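Local coordinates for mevalonate kinase (Staphylococcus aureus, PDB 2X7I), which probably catalyses the ATP-dependent phosphorylation of mevalonate to 5-phosphomevalonate, as other mevalonate kinases of the GHMP kinase family do, at residues A[52-57]-A[87-92]; A[60-65]-A[298-303]; A[204-209]-A[238-243]; A[261-266]-A[279-284]. One frame throughout, in Å; residues are numbered along the deposited sequence.

Interaction 1. Residues A[52-57]-A[87-92]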
loop_
_atom_site.group_PDB
_atom_site.type_symbol
_atom_site.label_atom_id
_atom_site.label_comp_id
_atom_site.label_asym_id
_atom_site.label_seq_id
_atom_site.Cartn_x
_atom_site.Cartn_y
_atom_site.Cartn_z
ATOM N N SER A 52 -15.140 27.020 -5.114
ATOM C CA SER A 52 -14.295 26.055 -4.436
ATOM C C SER A 52 -14.144 24.883 -5.369
ATOM O O SER A 52 -15.041 24.606 -6.149
ATOM C CB SER A 52 -14.906 25.626 -3.107
ATOM O OG SER A 52 -14.804 26.676 -2.175
ATOM N N SER A 53 -13.004 24.215 -5.314
ATOM C CA SER A 53 -12.761 23.072 -6.186
ATOM C C SER A 53 -12.049 21.953 -5.451
ATOM O O SER A 53 -11.280 22.206 -4.524
ATOM C CB SER A 53 -11.937 23.488 -7.406
ATOM O OG SER A 53 -10.665 23.990 -7.031
ATOM N N ILE A 54 -12.343 20.721 -5.861
ATOM C CA ILE A 54 -11.570 19.552 -5.475
ATOM C C ILE A 54 -11.106 18.890 -6.767
ATOM O O ILE A 54 -11.921 18.506 -7.599
ATOM C CB ILE A 54 -12.380 18.589 -4.565
ATOM C CG1 ILE A 54 -11.526 17.410 -4.106
ATOM C CG2 ILE A 54 -13.631 18.065 -5.262
ATOM C CD1 ILE A 54 -12.187 16.619 -2.943
ATOM N N LYS A 55 -9.789 18.801 -6.948
ATOM C CA LYS A 55 -9.204 18.231 -8.154
ATOM C C LYS A 55 -8.427 16.970 -7.807
ATOM O O LYS A 55 -7.590 16.990 -6.922
ATOM C CB LYS A 55 -8.279 19.239 -8.817
ATOM C CG LYS A 55 -7.778 18.807 -10.201
ATOM C CD LYS A 55 -6.797 19.804 -10.794
ATOM C CE LYS A 55 -6.498 19.473 -12.250
ATOM N NZ LYS A 55 -5.678 20.523 -12.920
ATOM N N SER A 56 -8.728 15.867 -8.490
ATOM C CA SER A 56 -8.007 14.608 -8.296
ATOM C C SER A 56 -7.205 14.294 -9.532
ATOM O O SER A 56 -7.781 14.094 -10.594
ATOM C CB SER A 56 -8.972 13.463 -8.040
ATOM O OG SER A 56 -9.416 13.481 -6.708
ATOM N N ASP A 57 -5.880 14.261 -9.384
ATOM C CA ASP A 57 -4.966 13.960 -10.482
ATOM C C ASP A 57 -4.515 12.520 -10.334
ATOM O O ASP A 57 -4.018 12.124 -9.271
ATOM C CB ASP A 57 -3.720 14.855 -10.445
ATOM C CG ASP A 57 -4.039 16.345 -10.490
ATOM O OD1 ASP A 57 -5.075 16.747 -11.070
ATOM O OD2 ASP A 57 -3.218 17.121 -9.950
ATOM N N LEU A 87 -11.921 27.387 -1.137
ATOM C CA LEU A 87 -10.802 26.450 -1.018
ATOM C C LEU A 87 -10.588 25.690 -2.320
ATOM O O LEU A 87 -11.543 25.236 -2.943
ATOM C CB LEU A 87 -11.085 25.396 0.062
ATOM C CG LEU A 87 -10.696 25.599 1.524
ATOM C CD1 LEU A 87 -10.858 24.271 2.262
ATOM C CD2 LEU A 87 -9.271 26.133 1.681
ATOM N N ALA A 88 -9.326 25.535 -2.706
ATOM C CA ALA A 88 -8.941 24.668 -3.810
ATOM C C ALA A 88 -8.168 23.506 -3.214
ATOM O O ALA A 88 -7.132 23.706 -2.602
ATOM C CB ALA A 88 -8.088 25.414 -4.831
ATOM N N VAL A 89 -8.711 22.301 -3.368
ATOM C CA VAL A 89 -8.092 21.084 -2.858
ATOM C C VAL A 89 -7.607 20.245 -4.033
ATOM O O VAL A 89 -8.352 19.998 -4.983
ATOM C CB VAL A 89 -9.069 20.267 -2.012
ATOM C CG1 VAL A 89 -8.397 18.994 -1.511
ATOM C CG2 VAL A 89 -9.578 21.102 -0.841
ATOM N N THR A 90 -6.347 19.828 -3.958
ATOM C CA THR A 90 -5.698 19.042 -5.004
ATOM C C THR A 90 -5.128 17.771 -4.367
ATOM O O THR A 90 -4.485 17.827 -3.321
ATOM C CB THR A 90 -4.576 19.845 -5.698
ATOM O OG1 THR A 90 -5.110 21.064 -6.246
ATOM C CG2 THR A 90 -3.949 19.037 -6.827
ATOM N N ILE A 91 -5.423 16.628 -4.980
ATOM C CA ILE A 91 -4.938 15.326 -4.537
ATOM C C ILE A 91 -4.223 14.723 -5.733
ATOM O O ILE A 91 -4.784 14.683 -6.821
ATOM C CB ILE A 91 -6.105 14.374 -4.117
ATOM C CG1 ILE A 91 -6.993 15.027 -3.065
ATOM C CG2 ILE A 91 -5.572 13.052 -3.545
ATOM C CD1 ILE A 91 -8.474 14.981 -3.409
ATOM N N GLN A 92 -2.979 14.297 -5.546
ATOM C CA GLN A 92 -2.242 13.595 -6.594
ATOM C C GLN A 92 -1.947 12.188 -6.103
ATOM O O GLN A 92 -1.485 12.024 -4.988
ATOM C CB GLN A 92 -0.916 14.295 -6.911
ATOM C CG GLN A 92 -1.017 15.750 -7.337
ATOM C CD GLN A 92 0.348 16.407 -7.441
ATOM O OE1 GLN A 92 1.090 16.172 -8.392
ATOM N NE2 GLN A 92 0.691 17.221 -6.454
HETATM O O HOH W 1 -8.848 22.350 -6.828
#
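Ser53 through Asp57 and Ala88 through Gln92 pair as parallel strands, the backbones laced by alternating hydrogen bonds. Ser53 N donates to Leu87 O, Val89 N reaches Ser53 O at 2.8 Å and Lys55 N reaches Val89 O at 2.7 Å; Ile91 N to Lys55 O and Asp57 N to Ile91 O carry the ladder on. Before the strand starts, a side chain takes over: Leu87 N donates to Ser52 OG (3.1 Å, 165° at the hydrogen).

The face bearing Ile54, Val89 and Ile91 is mainly apolar, though the Ser56 hydroxyl also lies on it, touching Ile91 CD1. That methyl lies 4.0 Å from Ile54 CG1, while Val74 and Leu70 of helix 70-80, the crossover helix of this beta-alpha-beta unit, pack on Ile54 and Ile91.

The face of Ser53, Lys55 and Asp57 is more polar. With OG between its backbone N and carbonyl carbon (chi1 61°), Ser53 meets a water, and that water donates a bond to Val89 O. Asp57 OD2 rests 3.7 Å from both Thr90 CG2 and Gln92 CG, its carboxylate turned 73° from the Gln92 amide.

The backbone thus supplies the cohesion, and the side chains give the pair an apolar side packed against helix 70-80 and a more polar side that carries one bridging water.

Interaction 2. Residues A[60-65]-A[298-303]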
loop_
_atom_site.group_PDB
_atom_site.type_symbol
_atom_site.label_atom_id
_atom_site.label_comp_id
_atom_site.label_asym_id
_atom_site.label_seq_id
_atom_site.Cartn_x
_atom_site.Cartn_y
_atom_site.Cartn_z
ATOM N N ASP A 60 -0.197 8.163 -14.581
ATOM C CA ASP A 60 -0.286 6.996 -15.442
ATOM C C ASP A 60 -1.746 6.781 -15.897
ATOM O O ASP A 60 -2.599 7.656 -15.686
ATOM C CB ASP A 60 0.299 5.769 -14.744
ATOM C CG ASP A 60 0.757 4.725 -15.723
ATOM O OD1 ASP A 60 1.980 4.647 -16.018
ATOM O OD2 ASP A 60 -0.137 4.007 -16.227
ATOM N N GLY A 61 -2.025 5.655 -16.558
ATOM C CA GLY A 61 -3.389 5.324 -16.991
ATOM C C GLY A 61 -4.179 4.553 -15.935
ATOM O O GLY A 61 -4.846 3.574 -16.250
ATOM N N MET A 62 -4.095 4.990 -14.684
ATOM C CA MET A 62 -4.797 4.328 -13.588
ATOM C C MET A 62 -6.194 4.907 -13.383
ATOM O O MET A 62 -6.449 6.081 -13.664
ATOM C CB MET A 62 -3.984 4.408 -12.295
ATOM C CG MET A 62 -2.706 3.589 -12.369
ATOM S SD MET A 62 -1.705 3.705 -10.892
ATOM C CE MET A 62 -0.065 3.429 -11.566
ATOM N N LEU A 63 -7.098 4.057 -12.913
ATOM C CA LEU A 63 -8.456 4.473 -12.597
ATOM C C LEU A 63 -8.468 5.290 -11.311
ATOM O O LEU A 63 -7.559 5.188 -10.481
ATOM C CB LEU A 63 -9.371 3.260 -12.440
ATOM C CG LEU A 63 -9.455 2.270 -13.607
ATOM C CD1 LEU A 63 -10.339 1.096 -13.223
ATOM C CD2 LEU A 63 -9.970 2.941 -14.878
ATOM N N TYR A 64 -9.507 6.108 -11.173
ATOM C CA TYR A 64 -9.777 6.808 -9.936
ATOM C C TYR A 64 -10.286 5.804 -8.907
ATOM O O TYR A 64 -10.886 4.786 -9.264
ATOM C CB TYR A 64 -10.824 7.894 -10.160
ATOM C CG TYR A 64 -10.403 8.969 -11.145
ATOM C CD1 TYR A 64 -10.846 8.941 -12.457
ATOM C CD2 TYR A 64 -9.570 10.009 -10.757
ATOM C CE1 TYR A 64 -10.472 9.908 -13.358
ATOM C CE2 TYR A 64 -9.201 10.996 -11.652
ATOM C CZ TYR A 64 -9.651 10.940 -12.953
ATOM O OH TYR A 64 -9.277 11.907 -13.865
ATOM N N ASP A 65 -10.018 6.081 -7.636
ATOM C CA ASP A 65 -10.482 5.234 -6.549
ATOM C C ASP A 65 -11.890 5.665 -6.153
ATOM O O ASP A 65 -12.074 6.391 -5.182
ATOM C CB ASP A 65 -9.527 5.331 -5.352
ATOM C CG ASP A 65 -9.842 4.324 -4.277
ATOM O OD1 ASP A 65 -10.661 3.424 -4.534
ATOM O OD2 ASP A 65 -9.283 4.433 -3.166
ATOM N N ALA A 298 2.141 -6.493 -18.026
ATOM C CA ALA A 298 1.958 -5.937 -16.676
ATOM C C ALA A 298 1.487 -4.500 -16.825
ATOM O O ALA A 298 2.143 -3.704 -17.495
ATOM C CB ALA A 298 3.242 -5.979 -15.880
ATOM N N ALA A 299 0.341 -4.174 -16.227
ATOM C CA ALA A 299 -0.277 -2.862 -16.445
ATOM C C ALA A 299 0.533 -1.727 -15.816
ATOM O O ALA A 299 0.726 -0.689 -16.444
ATOM C CB ALA A 299 -1.721 -2.848 -15.931
ATOM N N HIS A 300 1.003 -1.926 -14.588
ATOM C CA HIS A 300 1.772 -0.900 -13.866
ATOM C C HIS A 300 2.816 -1.569 -12.978
ATOM O O HIS A 300 2.591 -2.666 -12.472
ATOM C CB HIS A 300 0.860 -0.018 -12.996
ATOM C CG HIS A 300 -0.385 0.451 -13.688
ATOM N ND1 HIS A 300 -0.410 1.544 -14.528
ATOM C CD2 HIS A 300 -1.652 -0.029 -13.662
ATOM C CE1 HIS A 300 -1.638 1.717 -14.989
ATOM N NE2 HIS A 300 -2.413 0.778 -14.475
ATOM N N THR A 301 3.956 -0.911 -12.796
ATOM C CA THR A 301 5.029 -1.446 -11.963
ATOM C C THR A 301 5.695 -0.386 -11.093
ATOM O O THR A 301 5.609 0.797 -11.376
ATOM C CB THR A 301 6.114 -2.151 -12.811
ATOM O OG1 THR A 301 6.654 -1.229 -13.765
ATOM C CG2 THR A 301 5.525 -3.369 -13.539
ATOM N N TRP A 302 6.328 -0.834 -10.011
ATOM C CA TRP A 302 7.145 0.026 -9.143
ATOM C C TRP A 302 8.384 -0.731 -8.669
ATOM O O TRP A 302 8.348 -1.951 -8.499
ATOM C CB TRP A 302 6.370 0.461 -7.893
ATOM C CG TRP A 302 5.087 1.207 -8.120
ATOM C CD1 TRP A 302 4.911 2.552 -8.102
ATOM C CD2 TRP A 302 3.793 0.637 -8.349
ATOM N NE1 TRP A 302 3.586 2.865 -8.318
ATOM C CE2 TRP A 302 2.880 1.705 -8.474
ATOM C CE3 TRP A 302 3.320 -0.673 -8.470
ATOM C CZ2 TRP A 302 1.522 1.505 -8.713
ATOM C CZ3 TRP A 302 1.972 -0.872 -8.702
ATOM C CH2 TRP A 302 1.085 0.209 -8.819
ATOM N N ILE A 303 9.466 -0.004 -8.433
ATOM C CA ILE A 303 10.657 -0.578 -7.845
ATOM C C ILE A 303 10.807 -0.033 -6.433
ATOM O O ILE A 303 10.890 1.177 -6.233
ATOM C CB ILE A 303 11.922 -0.274 -8.678
ATOM C CG1 ILE A 303 11.851 -0.981 -10.036
ATOM C CG2 ILE A 303 13.168 -0.722 -7.925
ATOM C CD1 ILE A 303 12.957 -0.589 -10.999
HETATM O O HOH W 2 -5.085 0.818 -15.117
#
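A classic beta bulge opens the strand that carries this contact: Ala299 and His300 both face Asp180 of strand 175-180, and the His300 side chain sets out toward the loop 60-65. Met62 covers one face of its imidazole. The CG of Met62 sits 3.6 Å from the centroid of the His300 ring, 20° off the normal, a CH-pi contact displaced toward CE1 and NE2. Further along the side chain, Met62 SD stands almost squarely over the same ring, 4.4 Å from the His300 centroid, and CE passes above the ND1 side. Extension beyond CG (chi2 178°) is what draws the thioether across the imidazole, the two side chains running past each other in opposite directions. The methyl then goes on to Trp302, with Met62 CE 3.8 Å from Trp302 CZ2.

The loop follows strand 53-58 and leads to helix 70-80, whereas strand 300-305 is an outermost strand of the four-stranded antiparallel sheet, so the contact brings a connection from one sheet against the edge of another. Around the rim of the imidazole the neighbours are polar. Asp60 OD2 lies in the ring plane, about equally far (3.0 Å) from ND1 and CE1 of His300, with the carboxylate turned 81° from the ring. A water 2.7 Å from His300 NE2 donates to Gly61 O. Trp302 in turn meets Phe34 edge-to-face.

Interaction 3. Residues A[204-209]-A[238-243]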
loop_
_atom_site.group_PDB
_atom_site.type_symbol
_atom_site.label_atom_id
_atom_site.label_comp_id
_atom_site.label_asym_id
_atom_site.label_seq_id
_atom_site.Cartn_x
_atom_site.Cartn_y
_atom_site.Cartn_z
ATOM N N MET A 204 -8.188 -22.705 3.557
ATOM C CA MET A 204 -7.974 -22.568 5.001
ATOM C C MET A 204 -6.601 -23.052 5.428
ATOM O O MET A 204 -5.976 -22.463 6.310
ATOM C CB MET A 204 -9.040 -23.346 5.789
ATOM C CG MET A 204 -10.423 -22.703 5.796
ATOM S SD MET A 204 -10.413 -20.957 6.274
ATOM C CE MET A 204 -9.491 -21.029 7.819
ATOM N N SER A 205 -6.150 -24.138 4.812
ATOM C CA SER A 205 -4.834 -24.699 5.092
ATOM C C SER A 205 -3.714 -23.777 4.598
ATOM O O SER A 205 -2.661 -23.710 5.219
ATOM C CB SER A 205 -4.705 -26.091 4.466
ATOM O OG SER A 205 -5.102 -26.072 3.107
ATOM N N HIS A 206 -3.943 -23.068 3.493
ATOM C CA HIS A 206 -2.971 -22.080 3.002
ATOM C C HIS A 206 -2.811 -20.910 3.975
ATOM O O HIS A 206 -1.699 -20.454 4.208
ATOM C CB HIS A 206 -3.338 -21.535 1.612
ATOM C CG HIS A 206 -2.409 -20.459 1.123
ATOM N ND1 HIS A 206 -1.061 -20.670 0.931
ATOM C CD2 HIS A 206 -2.637 -19.170 0.771
ATOM C CE1 HIS A 206 -0.495 -19.559 0.499
ATOM N NE2 HIS A 206 -1.429 -18.634 0.391
ATOM N N VAL A 207 -3.924 -20.446 4.529
ATOM C CA VAL A 207 -3.930 -19.351 5.492
ATOM C C VAL A 207 -3.342 -19.819 6.813
ATOM O O VAL A 207 -2.672 -19.055 7.498
ATOM C CB VAL A 207 -5.361 -18.796 5.748
ATOM C CG1 VAL A 207 -5.286 -17.531 6.592
ATOM C CG2 VAL A 207 -6.071 -18.503 4.434
ATOM N N LYS A 208 -3.609 -21.071 7.168
ATOM C CA LYS A 208 -2.958 -21.703 8.310
ATOM C C LYS A 208 -1.441 -21.712 8.098
ATOM O O LYS A 208 -0.685 -21.321 8.990
ATOM C CB LYS A 208 -3.498 -23.122 8.525
ATOM C CG LYS A 208 -2.761 -23.928 9.596
ATOM C CD LYS A 208 -3.520 -25.196 9.975
ATOM C CE LYS A 208 -2.886 -25.887 11.196
ATOM N NZ LYS A 208 -3.675 -27.084 11.673
ATOM N N HIS A 209 -1.005 -22.081 6.896
ATOM C CA HIS A 209 0.431 -22.178 6.603
ATOM C C HIS A 209 1.141 -20.829 6.514
ATOM O O HIS A 209 2.289 -20.718 6.936
ATOM C CB HIS A 209 0.691 -22.982 5.321
ATOM C CG HIS A 209 0.137 -24.369 5.357
ATOM N ND1 HIS A 209 -0.289 -25.027 4.225
ATOM C CD2 HIS A 209 -0.104 -25.208 6.394
ATOM C CE1 HIS A 209 -0.755 -26.218 4.560
ATOM N NE2 HIS A 209 -0.654 -26.353 5.871
ATOM N N ALA A 238 4.450 -21.508 -3.691
ATOM C CA ALA A 238 4.312 -22.940 -3.898
ATOM C C ALA A 238 3.161 -23.498 -3.065
ATOM O O ALA A 238 2.362 -24.295 -3.566
ATOM C CB ALA A 238 5.626 -23.659 -3.556
ATOM N N ASP A 239 3.077 -23.071 -1.806
ATOM C CA ASP A 239 1.980 -23.471 -0.926
ATOM C C ASP A 239 0.627 -23.078 -1.518
ATOM O O ASP A 239 -0.286 -23.906 -1.556
ATOM C CB ASP A 239 2.122 -22.856 0.472
ATOM C CG ASP A 239 1.114 -23.424 1.463
ATOM O OD1 ASP A 239 0.045 -22.807 1.642
ATOM O OD2 ASP A 239 1.373 -24.505 2.045
ATOM N N LEU A 240 0.507 -21.833 -1.983
ATOM C CA LEU A 240 -0.731 -21.360 -2.618
ATOM C C LEU A 240 -1.097 -22.221 -3.824
ATOM O O LEU A 240 -2.245 -22.650 -3.965
ATOM C CB LEU A 240 -0.608 -19.893 -3.066
ATOM C CG LEU A 240 -1.822 -19.311 -3.813
ATOM C CD1 LEU A 240 -2.987 -19.072 -2.859
ATOM C CD2 LEU A 240 -1.451 -18.033 -4.544
ATOM N N LYS A 241 -0.111 -22.462 -4.684
ATOM C CA LYS A 241 -0.318 -23.194 -5.932
ATOM C C LYS A 241 -0.632 -24.666 -5.687
ATOM O O LYS A 241 -1.435 -25.263 -6.396
ATOM C CB LYS A 241 0.921 -23.106 -6.817
ATOM C CG LYS A 241 1.238 -21.731 -7.364
ATOM C CD LYS A 241 1.767 -21.817 -8.805
ATOM C CE LYS A 241 2.947 -22.785 -8.968
ATOM N NZ LYS A 241 2.806 -23.604 -10.217
ATOM N N ALA A 242 0.023 -25.242 -4.684
ATOM C CA ALA A 242 -0.237 -26.610 -4.270
ATOM C C ALA A 242 -1.693 -26.797 -3.841
ATOM O O ALA A 242 -2.296 -27.830 -4.122
ATOM C CB ALA A 242 0.702 -26.992 -3.125
ATOM N N LEU A 243 -2.251 -25.784 -3.177
ATOM C CA LEU A 243 -3.546 -25.914 -2.499
ATOM C C LEU A 243 -4.712 -25.237 -3.208
ATOM O O LEU A 243 -5.841 -25.349 -2.750
ATOM C CB LEU A 243 -3.445 -25.365 -1.070
ATOM C CG LEU A 243 -2.571 -26.184 -0.121
ATOM C CD1 LEU A 243 -2.423 -25.452 1.199
ATOM C CD2 LEU A 243 -3.150 -27.595 0.072
#
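His206 reaches across to Asp239 and Leu240 of the neighbouring helix. Its CB lies 4.0 Å from Leu243 CD1 and also near Asp239 OD1. Turned anti to the backbone N (chi1 176°), CG carries the ring across the interface to Asp239. There His206 ND1 donates to Asp239 OD1 in a nearly straight bond, whose modelled length of 2.5 Å is unusually short and doubtful in detail; the oxygen uses its anti lone pair and lies in the imidazole plane, and ring and carboxylate are only 23° apart. His206 CE1 comes 3.6 Å from Leu240 CB, which sits over one face of the ring. Over the same face, CD2 and NE2 meet Leu240 CD1 in a CH-pi contact.

The two helices, 203-222 and 226-243, run antiparallel as a helical hairpin; the axes of the short segments approach to 9.5 Å at an angle of 165°. Nearly one turn beyond His206, His209 approaches the same carboxylate, although the position of its ring is less certain. Its ND1 makes a weak, bent bond to Asp239 OD2 and a longer weak one to OD1. Two histidines beside a single carboxylate may help to stabilise its negative charge. A turn before His209, the hydroxyl of the poorly ordered Ser205 bonds to Gln202 O, and Leu243 CD1 packs against Ser205 OG.

Interaction 4. Residues A[261-266]-A[279-284]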
loop_
_atom_site.group_PDB
_atom_site.type_symbol
_atom_site.label_atom_id
_atom_site.label_comp_id
_atom_site.label_asym_id
_atom_site.label_seq_id
_atom_site.Cartn_x
_atom_site.Cartn_y
_atom_site.Cartn_z
ATOM N N GLY A 261 15.665 -12.507 -13.923
ATOM C CA GLY A 261 16.508 -12.277 -12.747
ATOM C C GLY A 261 15.838 -12.175 -11.383
ATOM O O GLY A 261 16.534 -12.000 -10.385
ATOM N N ALA A 262 14.509 -12.270 -11.326
ATOM C CA ALA A 262 13.802 -12.292 -10.044
ATOM C C ALA A 262 14.105 -13.612 -9.339
ATOM O O ALA A 262 13.881 -14.671 -9.911
ATOM C CB ALA A 262 12.293 -12.129 -10.241
ATOM N N ILE A 263 14.614 -13.535 -8.107
ATOM C CA ILE A 263 14.991 -14.722 -7.336
ATOM C C ILE A 263 13.837 -15.285 -6.537
ATOM O O ILE A 263 13.953 -16.363 -5.963
ATOM C CB ILE A 263 16.189 -14.458 -6.368
ATOM C CG1 ILE A 263 15.829 -13.453 -5.262
ATOM C CG2 ILE A 263 17.406 -13.977 -7.148
ATOM C CD1 ILE A 263 16.946 -13.247 -4.258
ATOM N N ALA A 264 12.730 -14.552 -6.493
ATOM C CA ALA A 264 11.548 -14.981 -5.752
ATOM C C ALA A 264 10.307 -14.236 -6.235
ATOM O O ALA A 264 10.413 -13.162 -6.827
ATOM C CB ALA A 264 11.752 -14.767 -4.247
ATOM N N GLY A 265 9.140 -14.810 -5.965
ATOM C CA GLY A 265 7.868 -14.230 -6.366
ATOM C C GLY A 265 6.707 -14.739 -5.528
ATOM O O GLY A 265 6.698 -15.901 -5.102
ATOM N N LYS A 266 5.742 -13.855 -5.267
ATOM C CA LYS A 266 4.469 -14.228 -4.640
ATOM C C LYS A 266 3.398 -13.185 -4.903
ATOM O O LYS A 266 3.683 -12.071 -5.328
ATOM C CB LYS A 266 4.619 -14.425 -3.126
ATOM C CG LYS A 266 4.771 -13.134 -2.293
ATOM C CD LYS A 266 4.870 -13.428 -0.802
ATOM C CE LYS A 266 3.529 -13.837 -0.171
ATOM N NZ LYS A 266 2.550 -12.718 -0.082
ATOM N N LEU A 279 11.423 -10.379 -6.052
ATOM C CA LEU A 279 12.623 -9.977 -5.342
ATOM C C LEU A 279 13.832 -10.031 -6.266
ATOM O O LEU A 279 14.052 -11.020 -6.960
ATOM C CB LEU A 279 12.841 -10.866 -4.114
ATOM C CG LEU A 279 11.788 -10.791 -3.001
ATOM C CD1 LEU A 279 12.285 -11.513 -1.756
ATOM C CD2 LEU A 279 11.425 -9.345 -2.653
ATOM N N ALA A 280 14.599 -8.943 -6.279
ATOM C CA ALA A 280 15.806 -8.830 -7.093
ATOM C C ALA A 280 16.933 -8.381 -6.189
ATOM O O ALA A 280 16.697 -7.673 -5.213
ATOM C CB ALA A 280 15.602 -7.831 -8.203
ATOM N N LYS A 281 18.150 -8.799 -6.521
ATOM C CA LYS A 281 19.323 -8.509 -5.705
ATOM C C LYS A 281 19.813 -7.066 -5.860
ATOM O O LYS A 281 20.342 -6.489 -4.905
ATOM C CB LYS A 281 20.468 -9.473 -6.053
ATOM C CG LYS A 281 20.143 -10.940 -5.791
ATOM C CD LYS A 281 21.309 -11.864 -6.185
ATOM C CE LYS A 281 21.189 -13.247 -5.544
ATOM N NZ LYS A 281 22.454 -14.049 -5.716
ATOM N N ASP A 282 19.662 -6.497 -7.058
ATOM C CA ASP A 282 20.204 -5.163 -7.347
ATOM C C ASP A 282 19.298 -4.371 -8.276
ATOM O O ASP A 282 18.345 -4.922 -8.846
ATOM C CB ASP A 282 21.634 -5.259 -7.915
ATOM C CG ASP A 282 21.711 -6.006 -9.246
ATOM O OD1 ASP A 282 20.724 -6.020 -10.010
ATOM O OD2 ASP A 282 22.786 -6.570 -9.539
ATOM N N LEU A 283 19.593 -3.082 -8.420
ATOM C CA LEU A 283 18.704 -2.172 -9.147
ATOM C C LEU A 283 18.646 -2.472 -10.645
ATOM O O LEU A 283 17.548 -2.496 -11.214
ATOM C CB LEU A 283 19.066 -0.698 -8.901
ATOM C CG LEU A 283 18.104 0.342 -9.491
ATOM C CD1 LEU A 283 16.682 0.125 -8.963
ATOM C CD2 LEU A 283 18.593 1.769 -9.200
ATOM N N PRO A 284 19.804 -2.716 -11.288
ATOM C CA PRO A 284 19.770 -3.072 -12.707
ATOM C C PRO A 284 18.877 -4.274 -13.045
ATOM O O PRO A 284 18.188 -4.247 -14.071
ATOM C CB PRO A 284 21.242 -3.385 -13.025
ATOM C CG PRO A 284 22.011 -2.530 -12.082
ATOM C CD PRO A 284 21.186 -2.502 -10.815
#
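Two backbone bonds tie Leu279 to residues 263-264. Its carbonyl O accepts from Ile263 N at 2.8 Å, the N-H coming in almost in line with the C=O, while Leu279 N donates to Ala264 O at 3.1 Å from well above that carbonyl's plane, 40° out of it. Ala262 CA adds a CA-H...O contact to Leu279 O (3.3 Å), so one oxygen is approached by two successive residues.

Around these polar atoms the side chains are aliphatic. Ala264 CB lies 4.1 Å from both CB and CD1 of Leu279. Ile263 CG1, held between its own backbone N and carbonyl carbon (chi1 65°), is brought to 3.5 Å from Leu279 O and packs on Leu279 CB as well. Its other branch, CG2, crosses the extended Lys281 chain at about a right angle and touches CE.

In the next shell, Phe233 of helix 226-243 packs on both Ala264 and Leu279, and Asn234 bonds through ND2 to Ile263 O. A Schellman motif, with Gly261 at positive phi as its C-prime residue, ends the preceding helix and turns the chain into the strand. The strands 264-267 and 276-280 form a beta hairpin, and beyond Lys281 the chain enters helix 283-295 with Asp282 at the N-cap.

Few bonds join these two ends, so the contact relies jointly on the N-H and C=O of Leu279 and on aliphatic side chains, two of which also pack on Phe233.

Interactions 1 and 4 both pair strands, but interaction 1 is a long parallel ladder in the mixed sheet, and interaction 4 a brief antiparallel join in the four-stranded one; both are partly buried and lie on opposite sides of the chain's centre. Interactions 2 and 3 are surface contacts made by side chains: an imidazole under a thioether in one, histidines around a carboxylate in the other. Tyr64 CE2 touches Ser56 O (3.6 Å), linking interaction 2 to interaction 1, and Ile303 CG2 meets Leu283 CD1 (3.8 Å), linking it to interaction 4. Interaction 3 is more separate, its nearest atoms about 6 Å from interaction 4, although helix 226-243 serves both.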